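Local coordinates for protein endo-beta-mannanase (PDB 7BOB) that probably removes mannose units from the chain ends of beta-1,4-mannans, as an exo-acting beta-mannosidase of glycoside hydrolase family 5, at residues D65-P70 with P111-D116. Residues are numbered along the deposited sequence; the frame is centred on the assembly and turned at random.
Sequences DFEPRP and PPWKSD
W113 reaches E67, P68 and P70 where two loops run close, with the CA atoms of P68 and P111 5.9 Å apart and those of R69 and W113 6.6 Å. P111 to K114 form a type I beta turn, closed by K114 N to P111 O. E67 is the first residue past the end of helix 63-66, and its carbonyl accepts the bond that ties the loops together. W113 NE1 donates to E67 O at 2.9 Å, with an N-H...O angle of 159°. The oxygen lies close to the indole plane. CG of W113 sits between the backbone N and carbonyl carbon (chi1 42°), which carries the ring across to the other loop. P70 lies over one indole face, its CG in a CH-pi contact 3.9 Å from the centroid of the five-membered ring of W113. P111 CB sits over the opposite face. The E67 side chain crosses that of W113 at about a right angle, with the carboxylate and indole planes 49° apart, and its CD comes 3.4 Å from CZ2 of W113. The extended E67 side chain ends in a salt bridge to R129, and W63 and G71 also bond its carboxylate. P112 CG packs on P68 O at 3.4 Å. An alanine in place of W113 would probably leave E67 O without its indole donor and open a gap between P70 and P111. The contact joins two loops of the family 5 beta/alpha-barrel: one after helix 63-66, the other between strand 107-108 and helix 124-141. Helix 124-141 packs against it, M126 and R129 touching W113 and Y133 touching E67.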
ATOM      1  N   ASP A  65     -10.555  -5.135  34.267  1.00 50.18           N
ATOM      2  CA  ASP A  65     -11.242  -5.658  35.441  1.00 50.26           C
ATOM      3  C   ASP A  65     -10.537  -5.222  36.715  1.00 50.56           C
ATOM      4  O   ASP A  65     -11.187  -4.906  37.720  1.00 52.63           O
ATOM      5  CB  ASP A  65     -11.308  -7.189  35.378  1.00 51.15           C
ATOM      6  CG  ASP A  65     -12.211  -7.707  34.268  1.00 48.39           C
ATOM      7  OD1 ASP A  65     -13.303  -7.152  34.041  1.00 50.60           O
ATOM      8  OD2 ASP A  65     -11.833  -8.711  33.637  1.00 54.43           O
ATOM      9  N   PHE A  66      -9.207  -5.183  36.687  1.00 50.67           N
ATOM     10  CA  PHE A  66      -8.424  -5.026  37.908  1.00 51.14           C
ATOM     11  C   PHE A  66      -8.047  -3.574  38.197  1.00 54.89           C
ATOM     12  O   PHE A  66      -7.750  -3.248  39.353  1.00 55.67           O
ATOM     13  CB  PHE A  66      -7.149  -5.881  37.840  1.00 48.22           C
ATOM     14  CG  PHE A  66      -7.374  -7.354  38.114  1.00 51.97           C
ATOM     15  CD1 PHE A  66      -7.884  -8.193  37.123  1.00 50.56           C
ATOM     16  CD2 PHE A  66      -7.074  -7.906  39.371  1.00 49.46           C
ATOM     17  CE1 PHE A  66      -8.093  -9.562  37.368  1.00 49.70           C
ATOM     18  CE2 PHE A  66      -7.282  -9.272  39.624  1.00 52.94           C
ATOM     19  CZ  PHE A  66      -7.797 -10.101  38.628  1.00 48.05           C
ATOM     20  N   GLU A  67      -8.046  -2.697  37.197  1.00 50.58           N
ATOM     21  CA  GLU A  67      -7.784  -1.271  37.400  1.00 53.84           C
ATOM     22  C   GLU A  67      -8.823  -0.451  36.650  1.00 53.50           C
ATOM     23  O   GLU A  67      -8.514   0.188  35.638  1.00 52.72           O
ATOM     24  CB  GLU A  67      -6.371  -0.895  36.954  1.00 53.47           C
ATOM     25  CG  GLU A  67      -5.894   0.402  37.578  1.00 57.59           C
ATOM     26  CD  GLU A  67      -4.521   0.807  37.117  1.00 56.89           C
ATOM     27  OE1 GLU A  67      -3.795  -0.044  36.569  1.00 54.72           O
ATOM     28  OE2 GLU A  67      -4.168   1.988  37.297  1.00 62.33           O
ATOM     29  N   PRO A  68     -10.076  -0.456  37.119  1.00 52.47           N
ATOM     30  CA  PRO A  68     -11.134   0.272  36.402  1.00 52.00           C
ATOM     31  C   PRO A  68     -10.938   1.777  36.382  1.00 54.91           C
ATOM     32  O   PRO A  68     -11.499   2.441  35.501  1.00 57.12           O
ATOM     33  CB  PRO A  68     -12.408  -0.110  37.167  1.00 55.70           C
ATOM     34  CG  PRO A  68     -11.918  -0.551  38.512  1.00 55.92           C
ATOM     35  CD  PRO A  68     -10.603  -1.209  38.267  1.00 53.36           C
ATOM     36  N   ARG A  69     -10.179   2.337  37.315  1.00 55.17           N
ATOM     37  CA  ARG A  69      -9.842   3.751  37.312  1.00 57.89           C
ATOM     38  C   ARG A  69      -8.352   3.867  37.592  1.00 52.44           C
ATOM     39  O   ARG A  69      -7.770   2.967  38.200  1.00 56.49           O
ATOM     40  CB  ARG A  69     -10.666   4.538  38.362  1.00 56.48           C
ATOM     41  CG  ARG A  69     -12.158   4.669  38.004  1.00 54.78           C
ATOM     42  CD  ARG A  69     -13.052   5.008  39.223  1.00 61.09           C
ATOM     43  NE  ARG A  69     -12.659   4.261  40.423  1.00 68.59           N
ATOM     44  CZ  ARG A  69     -13.021   2.999  40.686  1.00 70.18           C
ATOM     45  NH1 ARG A  69     -13.803   2.337  39.832  1.00 69.72           N
ATOM     46  NH2 ARG A  69     -12.602   2.393  41.798  1.00 62.37           N
ATOM     47  N   PRO A  70      -7.701   4.935  37.136  1.00 55.17           N
ATOM     48  CA  PRO A  70      -6.227   4.971  37.220  1.00 58.65           C
ATOM     49  C   PRO A  70      -5.762   4.916  38.666  1.00 56.59           C
ATOM     50  O   PRO A  70      -6.137   5.752  39.488  1.00 59.25           O
ATOM     51  CB  PRO A  70      -5.856   6.301  36.546  1.00 50.53           C
ATOM     52  CG  PRO A  70      -7.097   6.735  35.810  1.00 52.69           C
ATOM     53  CD  PRO A  70      -8.265   6.152  36.520  1.00 47.83           C
ATOM     54  N   PRO A 111      -8.090  -0.796  29.955  1.00 53.00           N
ATOM     55  CA  PRO A 111      -8.813   0.020  30.934  1.00 53.69           C
ATOM     56  C   PRO A 111      -9.477   1.194  30.255  1.00 51.98           C
ATOM     57  O   PRO A 111      -8.976   1.716  29.239  1.00 52.42           O
ATOM     58  CB  PRO A 111      -7.711   0.470  31.905  1.00 52.13           C
ATOM     59  CG  PRO A 111      -6.680  -0.645  31.835  1.00 55.90           C
ATOM     60  CD  PRO A 111      -6.693  -1.065  30.354  1.00 50.32           C
ATOM     61  N   PRO A 112     -10.638   1.631  30.752  1.00 53.63           N
ATOM     62  CA  PRO A 112     -11.357   2.728  30.076  1.00 55.85           C
ATOM     63  C   PRO A 112     -10.582   4.035  30.041  1.00 54.87           C
ATOM     64  O   PRO A 112     -10.809   4.843  29.134  1.00 54.30           O
ATOM     65  CB  PRO A 112     -12.655   2.858  30.884  1.00 51.16           C
ATOM     66  CG  PRO A 112     -12.406   2.152  32.187  1.00 53.33           C
ATOM     67  CD  PRO A 112     -11.393   1.080  31.892  1.00 54.76           C
ATOM     68  N   TRP A 113      -9.647   4.248  30.969  1.00 56.64           N
ATOM     69  CA  TRP A 113      -8.853   5.469  31.010  1.00 55.75           C
ATOM     70  C   TRP A 113      -7.695   5.480  30.019  1.00 57.48           C
ATOM     71  O   TRP A 113      -6.930   6.453  29.990  1.00 57.96           O
ATOM     72  CB  TRP A 113      -8.315   5.695  32.420  1.00 52.17           C
ATOM     73  CG  TRP A 113      -7.812   4.459  33.095  1.00 55.41           C
ATOM     74  CD1 TRP A 113      -8.515   3.631  33.939  1.00 51.23           C
ATOM     75  CD2 TRP A 113      -6.487   3.915  33.016  1.00 55.28           C
ATOM     76  NE1 TRP A 113      -7.705   2.627  34.395  1.00 51.60           N
ATOM     77  CE2 TRP A 113      -6.455   2.773  33.842  1.00 53.61           C
ATOM     78  CE3 TRP A 113      -5.322   4.295  32.345  1.00 52.03           C
ATOM     79  CZ2 TRP A 113      -5.308   1.989  33.991  1.00 52.74           C
ATOM     80  CZ3 TRP A 113      -4.181   3.521  32.508  1.00 57.35           C
ATOM     81  CH2 TRP A 113      -4.185   2.380  33.320  1.00 52.46           C
ATOM     82  N   LYS A 114      -7.528   4.435  29.219  1.00 57.05           N
ATOM     83  CA  LYS A 114      -6.587   4.468  28.111  1.00 54.61           C
ATOM     84  C   LYS A 114      -7.381   4.764  26.843  1.00 61.32           C
ATOM     85  O   LYS A 114      -8.300   4.013  26.491  1.00 60.29           O
ATOM     86  CB  LYS A 114      -5.816   3.154  27.981  1.00 56.90           C
ATOM     87  CG  LYS A 114      -5.046   2.989  26.659  1.00 53.34           C
ATOM     88  CD  LYS A 114      -4.714   1.511  26.384  1.00 53.60           C
ATOM     89  CE  LYS A 114      -4.068   1.293  25.001  1.00 52.84           C
ATOM     90  NZ  LYS A 114      -4.884   1.908  23.931  1.00 54.64           N
ATOM     91  N   SER A 115      -7.055   5.878  26.190  1.00 55.13           N
ATOM     92  CA  SER A 115      -7.678   6.210  24.924  1.00 57.31           C
ATOM     93  C   SER A 115      -6.941   5.517  23.784  1.00 58.66           C
ATOM     94  O   SER A 115      -5.791   5.078  23.923  1.00 58.61           O
ATOM     95  CB  SER A 115      -7.668   7.717  24.696  1.00 56.62           C
ATOM     96  OG  SER A 115      -6.380   8.118  24.266  1.00 60.25           O
ATOM     97  N   ASP A 116      -7.615   5.429  22.635  1.00 57.84           N
ATOM     98  CA  ASP A 116      -6.961   4.833  21.477  1.00 59.39           C
ATOM     99  C   ASP A 116      -5.787   5.670  21.000  1.00 58.27           C
ATOM    100  O   ASP A 116      -4.914   5.140  20.312  1.00 59.25           O
ATOM    101  CB  ASP A 116      -7.965   4.620  20.347  1.00 57.48           C
ATOM    102  CG  ASP A 116      -9.213   3.896  20.813  1.00 68.79           C
ATOM    103  OD1 ASP A 116      -9.098   2.978  21.674  1.00 67.28           O
ATOM    104  OD2 ASP A 116     -10.313   4.264  20.340  1.00 70.91           O
TER